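Long-range contacts in lipolytic protein G-D-S-L family (Chitinophaga pinensis, PDB 4Q7Q), which is of undetermined function but probably acts as a lipase or related ester hydrolase of the SGNH type: residues 85-90 with 102-107; 58-63 with 109-114; 190-195 with 226-231; 131-136 with 147-152. All coordinates share one frame; numbering follows the deposited sequence.

Interaction 1. Residues 85-90 with 102-107; sequences QGRPVG and TTVYGS
Ser-107 OG is gripped by both terminal nitrogens of Arg-87: NH1 donates to OG over 2.9 Å, the oxygen lying 21° out of the guanidinium plane, and a weak second bond comes from NH2. Asn-101 OD1 is a further partner of the hydroxyl, while Asp-82 forms a salt bridge with Arg-87 NH1. The arginine chain bends at its third torsion (chi3 94°), which brings the guanidinium over to the helix start, with Thr-103 CA over one of its faces; NH2 also makes a weak bond to Thr-103 O at 3.3 Å. Two backbone bonds run beside this group. Val-104 N donates to Pro-88 O at 3.0 Å, and Tyr-105 N donates to Val-89 O at 3.1 Å, the latter almost straight at 173°. Two amides of the first helical turn are thus satisfied by carbonyls of the loop after helix 80-85. The next, Gly-106 N, turns to Thr-103 OG1 at 3.0 Å, so the threonine is the N-cap. Val-89 O also lies at the edge of the Tyr-105 ring, and Val-89 CG1 packs 3.8 Å from Tyr-105 CE2. Gly-90 adopts positive phi and passes close to Thr-103, its CA 3.7 Å from Thr-103 CG2. Side chains of helix 157-171 adjoin Val-89 and Tyr-105. Together these contacts form a capped helix N-terminus, in which loop carbonyls and a threonine N-cap receive the first amides of helix 104-118.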
loop_
_atom_site.group_PDB
_atom_site.type_symbol
_atom_site.label_atom_id
_atom_site.label_comp_id
_atom_site.label_asym_id
_atom_site.label_seq_id
_atom_site.Cartn_x
_atom_site.Cartn_y
_atom_site.Cartn_z
ATOM N N GLN A 85 5.047 4.215 11.092
ATOM C CA GLN A 85 6.138 4.039 12.044
ATOM C C GLN A 85 6.899 5.332 12.301
ATOM O O GLN A 85 7.766 5.381 13.171
ATOM C CB GLN A 85 7.067 2.908 11.595
ATOM C CG GLN A 85 6.367 1.558 11.682
ATOM C CD GLN A 85 7.245 0.382 11.312
ATOM O OE1 GLN A 85 8.473 0.440 11.424
ATOM N NE2 GLN A 85 6.613 -0.704 10.875
ATOM N N GLY A 86 6.560 6.388 11.563
ATOM C CA GLY A 86 7.178 7.685 11.776
ATOM C C GLY A 86 8.577 7.824 11.193
ATOM O O GLY A 86 9.350 8.687 11.634
ATOM N N ARG A 87 8.920 6.987 10.213
ATOM C CA ARG A 87 10.230 7.093 9.556
ATOM C C ARG A 87 10.325 8.404 8.807
ATOM O O ARG A 87 9.384 8.785 8.117
ATOM C CB ARG A 87 10.432 5.984 8.522
ATOM C CG ARG A 87 10.960 4.664 9.016
ATOM C CD ARG A 87 11.420 3.827 7.820
ATOM N NE ARG A 87 12.850 3.956 7.524
ATOM C CZ ARG A 87 13.370 3.988 6.295
ATOM N NH1 ARG A 87 12.581 3.938 5.225
ATOM N NH2 ARG A 87 14.688 4.084 6.129
ATOM N N PRO A 88 11.469 9.089 8.909
ATOM C CA PRO A 88 11.602 10.351 8.176
ATOM C C PRO A 88 11.558 10.138 6.666
ATOM O O PRO A 88 12.204 9.236 6.131
ATOM C CB PRO A 88 12.982 10.869 8.602
ATOM C CG PRO A 88 13.694 9.713 9.168
ATOM C CD PRO A 88 12.660 8.785 9.722
ATOM N N VAL A 89 10.781 10.973 5.994
ATOM C CA VAL A 89 10.688 10.929 4.550
ATOM C C VAL A 89 12.040 11.249 3.929
ATOM O O VAL A 89 12.482 10.586 2.996
ATOM C CB VAL A 89 9.650 11.942 4.054
ATOM C CG1 VAL A 89 9.741 12.109 2.543
ATOM C CG2 VAL A 89 8.252 11.509 4.480
ATOM N N GLY A 90 12.707 12.257 4.473
ATOM C CA GLY A 90 13.962 12.713 3.911
ATOM C C GLY A 90 13.769 13.682 2.763
ATOM O O GLY A 90 12.695 14.271 2.598
ATOM N N THR A 102 18.282 5.554 6.038
ATOM C CA THR A 102 17.797 6.306 7.192
ATOM C C THR A 102 16.560 7.145 6.908
ATOM O O THR A 102 16.004 7.775 7.821
ATOM C CB THR A 102 18.883 7.263 7.668
ATOM O OG1 THR A 102 19.220 8.152 6.595
ATOM C CG2 THR A 102 20.122 6.486 8.081
ATOM N N THR A 103 16.158 7.185 5.640
ATOM C CA THR A 103 14.979 7.927 5.211
ATOM C C THR A 103 14.302 7.123 4.122
ATOM O O THR A 103 14.902 6.197 3.561
ATOM C CB THR A 103 15.338 9.298 4.600
ATOM O OG1 THR A 103 16.159 9.105 3.435
ATOM C CG2 THR A 103 16.073 10.175 5.604
ATOM N N VAL A 104 13.070 7.499 3.802
ATOM C CA VAL A 104 12.322 6.868 2.721
ATOM C C VAL A 104 13.022 7.068 1.375
ATOM O O VAL A 104 13.209 6.114 0.616
ATOM C CB VAL A 104 10.869 7.375 2.670
ATOM C CG1 VAL A 104 10.134 6.742 1.511
ATOM C CG2 VAL A 104 10.172 7.060 3.984
ATOM N N TYR A 105 13.428 8.298 1.083
ATOM C CA TYR A 105 14.195 8.558 -0.128
ATOM C C TYR A 105 15.448 7.670 -0.201
ATOM O O TYR A 105 15.777 7.136 -1.266
ATOM C CB TYR A 105 14.618 10.022 -0.176
ATOM C CG TYR A 105 13.619 11.010 -0.755
ATOM C CD1 TYR A 105 13.496 11.175 -2.126
ATOM C CD2 TYR A 105 12.850 11.822 0.073
ATOM C CE1 TYR A 105 12.622 12.106 -2.660
ATOM C CE2 TYR A 105 11.973 12.763 -0.453
ATOM C CZ TYR A 105 11.866 12.900 -1.826
ATOM O OH TYR A 105 11.000 13.824 -2.381
ATOM N N GLY A 106 16.146 7.513 0.926
ATOM C CA GLY A 106 17.305 6.635 0.998
ATOM C C GLY A 106 16.971 5.180 0.689
ATOM O O GLY A 106 17.693 4.508 -0.050
ATOM N N SER A 107 15.864 4.696 1.248
ATOM C CA SER A 107 15.432 3.317 1.014
ATOM C C SER A 107 15.127 3.090 -0.455
ATOM O O SER A 107 15.436 2.035 -1.004
ATOM C CB SER A 107 14.184 2.987 1.834
ATOM O OG SER A 107 14.461 3.050 3.220
#

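Interaction 2. Residues 58-63 with 109-114; sequences GIAGNI and RIIISK. With FMT (formic acid), chain E.
Ala-60 and Ile-63 meet Ile-110, Ile-111 and Lys-114 in a helix-helix packing contact, where the end of helix 56-61 and the residues just after it lie against helix 104-118 within an SGNH-type alpha/beta fold. The evidence for close packing is the 5.6 Å separation of Ala-60 CA and Ile-111 CA, an approach allowed by the small alanine side chain.

Apolar contacts carry the interface, and no hydrogen bond crosses it. Ala-60 CB sits 3.7 Å from Ile-110 CG2, and the same methyl group also approaches Ala-60 O. Ile-63 contributes through three carbons: CG2 touches Ile-110 CG2 at 3.8 Å, CD1 reaches Ile-111 CG1, and CG1 lies 3.5 Å from Lys-114 CB, with Lys-114 CG next to it. Its CG1 is anti to the backbone N (chi1 -159°), which directs that branch at the lysine. Ile-59 CG2 meets Ile-111 CD1 at 3.8 Å, while the other branch of Ile-59 leads away from helix 104-118.

Polar groups work at the margins. The lysine chain bends at chi2 (69°) and runs alongside Ile-63, the two chains pointing opposite ways; its NZ bonds to Gln-117 and forms a salt bridge with Asp-64. At the helix end, Asn-62 ND2 donates to Gly-58 O at 2.9 Å, that oxygen lying close to the amide plane. A formic acid molecule, probably from the crystallisation liquor, receives a weak bond from Asn-62 ND2 to its O2 at 3.2 Å.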
loop_
_atom_site.group_PDB
_atom_site.type_symbol
_atom_site.label_atom_id
_atom_site.label_comp_id
_atom_site.label_asym_id
_atom_site.label_seq_id
_atom_site.Cartn_x
_atom_site.Cartn_y
_atom_site.Cartn_z
ATOM N N GLY A 58 12.681 -1.692 5.842
ATOM C CA GLY A 58 12.893 -3.127 5.970
ATOM C C GLY A 58 13.229 -3.809 4.652
ATOM O O GLY A 58 14.115 -4.673 4.583
ATOM N N ILE A 59 12.518 -3.423 3.595
ATOM C CA ILE A 59 12.808 -3.952 2.273
ATOM C C ILE A 59 14.253 -3.612 1.877
ATOM O O ILE A 59 15.029 -4.494 1.508
ATOM C CB ILE A 59 11.813 -3.401 1.227
ATOM C CG1 ILE A 59 10.384 -3.890 1.524
ATOM C CG2 ILE A 59 12.256 -3.774 -0.173
ATOM C CD1 ILE A 59 10.135 -5.356 1.199
ATOM N N ALA A 60 14.610 -2.333 1.978
ATOM C CA ALA A 60 15.944 -1.877 1.611
ATOM C C ALA A 60 17.010 -2.528 2.489
ATOM O O ALA A 60 18.056 -2.937 1.991
ATOM C CB ALA A 60 16.026 -0.352 1.702
ATOM N N GLY A 61 16.736 -2.634 3.788
ATOM C CA GLY A 61 17.695 -3.180 4.735
ATOM C C GLY A 61 17.970 -4.658 4.546
ATOM O O GLY A 61 18.994 -5.167 4.997
ATOM N N ASN A 62 17.052 -5.351 3.883
ATOM C CA ASN A 62 17.189 -6.785 3.642
ATOM C C ASN A 62 17.282 -7.089 2.163
ATOM O O ASN A 62 17.064 -8.227 1.745
ATOM C CB ASN A 62 15.984 -7.545 4.202
ATOM C CG ASN A 62 15.990 -7.613 5.705
ATOM O OD1 ASN A 62 16.651 -8.464 6.291
ATOM N ND2 ASN A 62 15.246 -6.722 6.341
ATOM N N ILE A 63 17.607 -6.069 1.379
ATOM C CA ILE A 63 17.454 -6.124 -0.071
ATOM C C ILE A 63 18.213 -7.265 -0.759
ATOM O O ILE A 63 17.758 -7.771 -1.781
ATOM C CB ILE A 63 17.799 -4.753 -0.717
ATOM C CG1 ILE A 63 17.180 -4.627 -2.110
ATOM C CG2 ILE A 63 19.305 -4.523 -0.752
ATOM C CD1 ILE A 63 15.682 -4.550 -2.129
ATOM N N ARG A 109 16.458 4.659 -2.935
ATOM C CA ARG A 109 17.750 4.619 -3.611
ATOM C C ARG A 109 18.317 3.198 -3.594
ATOM O O ARG A 109 18.750 2.676 -4.626
ATOM C CB ARG A 109 18.739 5.611 -2.976
ATOM C CG ARG A 109 20.179 5.430 -3.466
ATOM C CD ARG A 109 21.160 6.340 -2.716
ATOM N NE ARG A 109 20.917 6.320 -1.275
ATOM C CZ ARG A 109 21.323 5.354 -0.458
ATOM N NH1 ARG A 109 21.032 5.417 0.836
ATOM N NH2 ARG A 109 22.008 4.318 -0.931
ATOM N N ILE A 110 18.286 2.571 -2.424
ATOM C CA ILE A 110 18.766 1.203 -2.261
ATOM C C ILE A 110 17.963 0.215 -3.113
ATOM O O ILE A 110 18.532 -0.638 -3.799
ATOM C CB ILE A 110 18.709 0.793 -0.771
ATOM C CG1 ILE A 110 19.709 1.629 0.028
ATOM C CG2 ILE A 110 18.960 -0.701 -0.594
ATOM C CD1 ILE A 110 19.623 1.390 1.506
ATOM N N ILE A 111 16.640 0.345 -3.083
ATOM C CA ILE A 111 15.769 -0.571 -3.807
ATOM C C ILE A 111 15.925 -0.437 -5.319
ATOM O O ILE A 111 16.096 -1.433 -6.022
ATOM C CB ILE A 111 14.293 -0.366 -3.420
ATOM C CG1 ILE A 111 14.082 -0.747 -1.955
ATOM C CG2 ILE A 111 13.378 -1.189 -4.321
ATOM C CD1 ILE A 111 12.792 -0.197 -1.353
ATOM N N ILE A 112 15.889 0.791 -5.820
ATOM C CA ILE A 112 16.027 1.002 -7.258
ATOM C C ILE A 112 17.419 0.593 -7.742
ATOM O O ILE A 112 17.567 0.025 -8.825
ATOM C CB ILE A 112 15.676 2.450 -7.651
ATOM C CG1 ILE A 112 14.166 2.649 -7.510
ATOM C CG2 ILE A 112 16.125 2.755 -9.079
ATOM C CD1 ILE A 112 13.731 4.090 -7.541
ATOM N N SER A 113 18.437 0.840 -6.924
ATOM C CA SER A 113 19.788 0.407 -7.278
ATOM C C SER A 113 19.886 -1.112 -7.388
ATOM O O SER A 113 20.528 -1.627 -8.304
ATOM C CB SER A 113 20.818 0.936 -6.283
ATOM O OG SER A 113 20.895 2.347 -6.356
ATOM N N LYS A 114 19.237 -1.829 -6.467
ATOM C CA LYS A 114 19.240 -3.294 -6.518
ATOM C C LYS A 114 18.566 -3.798 -7.785
ATOM O O LYS A 114 19.055 -4.719 -8.439
ATOM C CB LYS A 114 18.539 -3.896 -5.304
ATOM C CG LYS A 114 18.480 -5.420 -5.326
ATOM C CD LYS A 114 19.863 -6.028 -5.145
ATOM C CE LYS A 114 19.782 -7.527 -4.895
ATOM N NZ LYS A 114 21.144 -8.138 -4.780
HETATM C C FMT E . 15.258 -4.064 8.974
HETATM O O1 FMT E . 15.701 -3.425 8.015
HETATM O O2 FMT E . 14.433 -4.988 8.914
#

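Interaction 3. Residues 190-195 with 226-231; sequences VKFKHL and PPAAVN
Phe-192 lays one ring face under the methyl of Ala-229, whose CB stands 4.0 Å from the ring centroid and 10° off the normal, a CH-pi contact. Ala-228 CB lies in plane at the ring edge, and Pro-226 CG comes within 3.7 Å of Phe-192 CE2. The ring reaches this position because CG lies between the backbone N and the carbonyl carbon (chi1 60°). Pro-226 also touches His-194 in the strand, its CD 3.9 Å from His-194 CB.

A short, nearly straight backbone bond accompanies the ring packing: Lys-191 N donates to Ala-229 O over 2.7 Å at 172°. Beyond it the aliphatic part of Lys-191 crosses Asn-231 at about a right angle, with CE 3.5 Å from ND2. One water bridges the same end, donating to Val-190 O and accepting from Asn-231 ND2 at 2.8 Å. Phe-192 O, 3.4 Å from Ala-229 CB, is buried without a partner in the model.

Further out, His-194 NE2 bonds to Glu-222 and its ring stacks with Tyr-203, while Ser-240 OG pairs with Asn-231 O. Within the opposing loop, Ala-229 N donates to Pro-226 O, shaping a 3-10 turn. This turn (227-229), preceded by Pro-226, packs against the chain entering antiparallel hairpin 193-196/203-206.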
loop_
_atom_site.group_PDB
_atom_site.type_symbol
_atom_site.label_atom_id
_atom_site.label_comp_id
_atom_site.label_asym_id
_atom_site.label_seq_id
_atom_site.Cartn_x
_atom_site.Cartn_y
_atom_site.Cartn_z
ATOM N N VAL A 190 -14.231 2.869 4.282
ATOM C CA VAL A 190 -15.152 1.969 4.978
ATOM C C VAL A 190 -16.519 2.634 5.099
ATOM O O VAL A 190 -16.603 3.859 5.127
ATOM C CB VAL A 190 -14.645 1.598 6.397
ATOM C CG1 VAL A 190 -13.378 0.750 6.324
ATOM C CG2 VAL A 190 -14.420 2.863 7.240
ATOM N N LYS A 191 -17.586 1.837 5.146
ATOM C CA LYS A 191 -18.942 2.389 5.239
ATOM C C LYS A 191 -19.244 2.968 6.623
ATOM O O LYS A 191 -19.956 3.967 6.749
ATOM C CB LYS A 191 -19.991 1.321 4.905
ATOM C CG LYS A 191 -19.889 0.724 3.511
ATOM C CD LYS A 191 -20.252 1.736 2.447
ATOM C CE LYS A 191 -20.318 1.087 1.070
ATOM N NZ LYS A 191 -21.432 0.106 0.968
ATOM N N PHE A 192 -18.720 2.320 7.656
ATOM C CA PHE A 192 -18.950 2.754 9.031
ATOM C C PHE A 192 -18.019 2.002 9.957
ATOM O O PHE A 192 -17.390 1.019 9.558
ATOM C CB PHE A 192 -20.405 2.512 9.465
ATOM C CG PHE A 192 -20.825 1.064 9.419
ATOM C CD1 PHE A 192 -21.401 0.532 8.273
ATOM C CD2 PHE A 192 -20.628 0.232 10.515
ATOM C CE1 PHE A 192 -21.785 -0.798 8.225
ATOM C CE2 PHE A 192 -21.007 -1.099 10.472
ATOM C CZ PHE A 192 -21.586 -1.612 9.321
ATOM N N LYS A 193 -17.935 2.492 11.189
ATOM C CA LYS A 193 -17.265 1.796 12.269
ATOM C C LYS A 193 -18.357 1.465 13.283
ATOM O O LYS A 193 -19.117 2.339 13.679
ATOM C CB LYS A 193 -16.213 2.713 12.886
ATOM C CG LYS A 193 -14.883 2.063 13.237
ATOM C CD LYS A 193 -13.909 3.125 13.735
ATOM C CE LYS A 193 -12.605 2.547 14.251
ATOM N NZ LYS A 193 -11.773 3.637 14.840
ATOM N N HIS A 194 -18.423 0.197 13.673
ATOM C CA HIS A 194 -19.439 -0.342 14.560
ATOM C C HIS A 194 -18.958 -0.144 15.997
ATOM O O HIS A 194 -18.085 -0.867 16.467
ATOM C CB HIS A 194 -19.598 -1.826 14.207
ATOM C CG HIS A 194 -20.498 -2.600 15.115
ATOM N ND1 HIS A 194 -21.863 -2.433 15.132
ATOM C CD2 HIS A 194 -20.227 -3.590 16.000
ATOM C CE1 HIS A 194 -22.397 -3.269 16.005
ATOM N NE2 HIS A 194 -21.425 -3.982 16.545
ATOM N N LEU A 195 -19.508 0.852 16.688
ATOM C CA LEU A 195 -18.947 1.276 17.971
ATOM C C LEU A 195 -20.006 1.500 19.027
ATOM O O LEU A 195 -21.131 1.878 18.719
ATOM C CB LEU A 195 -18.188 2.589 17.789
ATOM C CG LEU A 195 -17.028 2.595 16.799
ATOM C CD1 LEU A 195 -16.579 4.029 16.536
ATOM C CD2 LEU A 195 -15.874 1.761 17.334
ATOM N N PRO A 226 -17.587 -4.970 10.515
ATOM C CA PRO A 226 -18.279 -6.163 10.020
ATOM C C PRO A 226 -18.344 -6.129 8.491
ATOM O O PRO A 226 -17.999 -5.102 7.908
ATOM C CB PRO A 226 -19.676 -6.036 10.645
ATOM C CG PRO A 226 -19.852 -4.586 10.893
ATOM C CD PRO A 226 -18.489 -4.080 11.264
ATOM N N PRO A 227 -18.744 -7.241 7.846
ATOM C CA PRO A 227 -18.793 -7.300 6.380
ATOM C C PRO A 227 -19.493 -6.112 5.713
ATOM O O PRO A 227 -19.022 -5.643 4.676
ATOM C CB PRO A 227 -19.576 -8.586 6.119
ATOM C CG PRO A 227 -19.195 -9.463 7.259
ATOM C CD PRO A 227 -19.064 -8.547 8.453
ATOM N N ALA A 228 -20.582 -5.629 6.306
ATOM C CA ALA A 228 -21.345 -4.519 5.739
ATOM C C ALA A 228 -20.539 -3.220 5.661
ATOM O O ALA A 228 -20.937 -2.281 4.972
ATOM C CB ALA A 228 -22.622 -4.300 6.536
ATOM N N ALA A 229 -19.415 -3.163 6.368
ATOM C CA ALA A 229 -18.603 -1.947 6.411
ATOM C C ALA A 229 -17.618 -1.842 5.248
ATOM O O ALA A 229 -17.026 -0.790 5.031
ATOM C CB ALA A 229 -17.865 -1.843 7.748
ATOM N N VAL A 230 -17.448 -2.930 4.503
ATOM C CA VAL A 230 -16.460 -2.965 3.427
ATOM C C VAL A 230 -16.791 -1.950 2.333
ATOM O O VAL A 230 -17.920 -1.859 1.879
ATOM C CB VAL A 230 -16.347 -4.376 2.813
ATOM C CG1 VAL A 230 -15.398 -4.379 1.625
ATOM C CG2 VAL A 230 -15.881 -5.372 3.866
ATOM N N ASN A 231 -15.805 -1.161 1.925
ATOM C CA ASN A 231 -15.975 -0.324 0.743
ATOM C C ASN A 231 -14.727 -0.441 -0.139
ATOM O O ASN A 231 -14.586 -1.423 -0.864
ATOM C CB ASN A 231 -16.303 1.121 1.116
ATOM C CG ASN A 231 -16.838 1.919 -0.060
ATOM O OD1 ASN A 231 -16.644 1.549 -1.215
ATOM N ND2 ASN A 231 -17.523 3.020 0.231
HETATM O O HOH W 1 -17.752 4.714 2.493
#

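Interaction 4. Residues 131-136 with 147-152; sequences QRNDFV and GSYQKK
The Tyr-149 ring has Gly-147 O over the centre of one face, 3.9 Å above its plane, while Asp-134 OD1 and Asn-133 OD1 lie at its edge. The carboxylate and ring planes are turned 44° apart. Asp-134 OD1 takes two bonds: Tyr-149 OH donates at 2.6 Å to its syn lone pair, and Gly-147 N donates at 3.0 Å from the anti side. The other oxygen, OD2, forms a salt bridge with Lys-193, so both ends of the carboxylate are held. Asn-133 OD1 stands 3.5 Å from Tyr-149 CE2 and accepts from Asp-134 N at 2.8 Å.

A single backbone bond continues the contact, Ser-148 N donating to Arg-132 O at 2.8 Å and 165°. A water joins Gln-131 OE1 and Ser-148 OG; Gln-131 NE2 bonds to Tyr-179 O. Gly-147 opens a type I turn to Gln-150, and its CA is 3.8 Å from Asn-133 CA.

Segment 131-136 runs into strand 135-136 of the small antiparallel sheet, and 147-152 follows its partner 144-145. Arg-132 and Ser-148 both touch Leu-157 of helix 157-171; Arg-132 also lies near a possible Ser-14/His-238/Asp-235 triad, bonds to Thr-80 and packs on Trp-83 and Trp-84 of helix 80-85.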
loop_
_atom_site.group_PDB
_atom_site.type_symbol
_atom_site.label_atom_id
_atom_site.label_comp_id
_atom_site.label_asym_id
_atom_site.label_seq_id
_atom_site.Cartn_x
_atom_site.Cartn_y
_atom_site.Cartn_z
ATOM N N GLN A 131 -4.475 6.350 0.309
ATOM C CA GLN A 131 -4.991 6.884 1.560
ATOM C C GLN A 131 -5.534 5.740 2.409
ATOM O O GLN A 131 -5.843 4.648 1.908
ATOM C CB GLN A 131 -6.044 7.959 1.303
ATOM C CG GLN A 131 -5.439 9.174 0.625
ATOM C CD GLN A 131 -6.405 10.323 0.466
ATOM O OE1 GLN A 131 -7.033 10.768 1.432
ATOM N NE2 GLN A 131 -6.514 10.828 -0.753
ATOM N N ARG A 132 -5.606 5.973 3.706
ATOM C CA ARG A 132 -6.058 4.941 4.624
ATOM C C ARG A 132 -6.895 5.565 5.716
ATOM O O ARG A 132 -6.576 6.649 6.217
ATOM C CB ARG A 132 -4.857 4.211 5.236
ATOM C CG ARG A 132 -3.767 5.118 5.772
ATOM C CD ARG A 132 -2.530 4.346 6.191
ATOM N NE ARG A 132 -2.729 3.599 7.430
ATOM C CZ ARG A 132 -1.817 2.799 7.971
ATOM N NH1 ARG A 132 -0.641 2.625 7.367
ATOM N NH2 ARG A 132 -2.078 2.173 9.110
ATOM N N ASN A 133 -7.990 4.908 6.072
ATOM C CA ASN A 133 -8.742 5.375 7.222
ATOM C C ASN A 133 -8.300 4.615 8.465
ATOM O O ASN A 133 -7.271 3.938 8.427
ATOM C CB ASN A 133 -10.251 5.313 6.990
ATOM C CG ASN A 133 -10.957 6.511 7.573
ATOM O OD1 ASN A 133 -10.668 6.910 8.697
ATOM N ND2 ASN A 133 -11.860 7.114 6.805
ATOM N N ASP A 134 -9.041 4.747 9.562
ATOM C CA ASP A 134 -8.694 4.031 10.786
ATOM C C ASP A 134 -8.585 2.544 10.477
ATOM O O ASP A 134 -9.506 1.945 9.927
ATOM C CB ASP A 134 -9.773 4.230 11.853
ATOM C CG ASP A 134 -9.760 5.615 12.467
ATOM O OD1 ASP A 134 -8.979 6.488 12.038
ATOM O OD2 ASP A 134 -10.555 5.824 13.399
ATOM N N PHE A 135 -7.450 1.959 10.838
ATOM C CA PHE A 135 -7.190 0.551 10.602
ATOM C C PHE A 135 -7.405 -0.247 11.874
ATOM O O PHE A 135 -6.948 0.159 12.939
ATOM C CB PHE A 135 -5.744 0.387 10.136
ATOM C CG PHE A 135 -5.207 -1.014 10.266
ATOM C CD1 PHE A 135 -5.716 -2.034 9.487
ATOM C CD2 PHE A 135 -4.182 -1.304 11.158
ATOM C CE1 PHE A 135 -5.217 -3.326 9.593
ATOM C CE2 PHE A 135 -3.674 -2.588 11.263
ATOM C CZ PHE A 135 -4.196 -3.604 10.483
ATOM N N VAL A 136 -8.111 -1.372 11.768
ATOM C CA VAL A 136 -8.199 -2.333 12.862
ATOM C C VAL A 136 -7.920 -3.722 12.302
ATOM O O VAL A 136 -8.609 -4.179 11.396
ATOM C CB VAL A 136 -9.576 -2.308 13.553
ATOM C CG1 VAL A 136 -9.565 -3.231 14.755
ATOM C CG2 VAL A 136 -9.930 -0.898 13.984
ATOM N N GLY A 147 -6.273 7.012 10.810
ATOM C CA GLY A 147 -6.227 7.240 9.377
ATOM C C GLY A 147 -5.351 8.404 8.955
ATOM O O GLY A 147 -4.890 9.186 9.790
ATOM N N SER A 148 -5.159 8.548 7.647
ATOM C CA SER A 148 -4.221 9.547 7.132
ATOM C C SER A 148 -4.783 10.976 7.116
ATOM O O SER A 148 -4.156 11.888 6.602
ATOM C CB SER A 148 -3.667 9.131 5.756
ATOM O OG SER A 148 -4.699 8.772 4.848
ATOM N N TYR A 149 -5.968 11.160 7.692
ATOM C CA TYR A 149 -6.474 12.502 7.995
ATOM C C TYR A 149 -5.660 13.184 9.118
ATOM O O TYR A 149 -5.780 14.389 9.327
ATOM C CB TYR A 149 -7.963 12.441 8.380
ATOM C CG TYR A 149 -8.225 11.513 9.550
ATOM C CD1 TYR A 149 -8.011 11.936 10.863
ATOM C CD2 TYR A 149 -8.668 10.211 9.343
ATOM C CE1 TYR A 149 -8.225 11.086 11.934
ATOM C CE2 TYR A 149 -8.899 9.356 10.406
ATOM C CZ TYR A 149 -8.670 9.797 11.700
ATOM O OH TYR A 149 -8.880 8.956 12.764
ATOM N N GLN A 150 -4.849 12.409 9.841
ATOM C CA GLN A 150 -4.054 12.923 10.953
ATOM C C GLN A 150 -2.567 12.698 10.673
ATOM O O GLN A 150 -2.199 11.728 10.002
ATOM C CB GLN A 150 -4.481 12.230 12.260
ATOM C CG GLN A 150 -3.703 12.613 13.532
ATOM C CD GLN A 150 -3.865 14.072 13.923
ATOM O OE1 GLN A 150 -3.376 14.976 13.239
ATOM N NE2 GLN A 150 -4.572 14.313 15.024
ATOM N N LYS A 151 -1.719 13.598 11.168
ATOM C CA LYS A 151 -0.271 13.413 11.053
ATOM C C LYS A 151 0.212 12.333 12.003
ATOM O O LYS A 151 -0.368 12.126 13.072
ATOM C CB LYS A 151 0.479 14.715 11.362
ATOM C CG LYS A 151 0.405 15.744 10.248
ATOM C CD LYS A 151 1.154 17.027 10.599
ATOM C CE LYS A 151 1.380 17.871 9.350
ATOM N NZ LYS A 151 2.066 19.176 9.612
ATOM N N LYS A 152 1.284 11.657 11.611
ATOM C CA LYS A 152 1.952 10.731 12.501
ATOM C C LYS A 152 3.372 11.229 12.629
ATOM O O LYS A 152 4.067 11.391 11.625
ATOM C CB LYS A 152 1.936 9.311 11.925
ATOM C CG LYS A 152 2.661 8.283 12.799
ATOM C CD LYS A 152 1.996 8.150 14.166
ATOM C CE LYS A 152 2.689 7.095 15.022
ATOM N NZ LYS A 152 2.177 5.723 14.761
HETATM O O HOH W 2 -5.408 11.106 3.588
#

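Interactions 1 and 2 share helix 104-118 and touch through Ser-107 O and Ala-60 CB, with centres 12 Å apart: the first serves the start of the helix with polar bonds, the second its next turns with buried aliphatic packing. Interaction 4 is also buried, yet its chemistry is mainly polar, built on a carboxylate and backbone bonds. Interactions 1 and 3 are partly buried; interaction 3 lies about 20 Å from the chain centre, on the opposite side from interactions 1 and 2, and combines ring packing with a single direct hydrogen bond. Interactions 3 and 4 are joined by the Lys-193 NZ to Asp-134 OD2 salt bridge, 2.9 Å long.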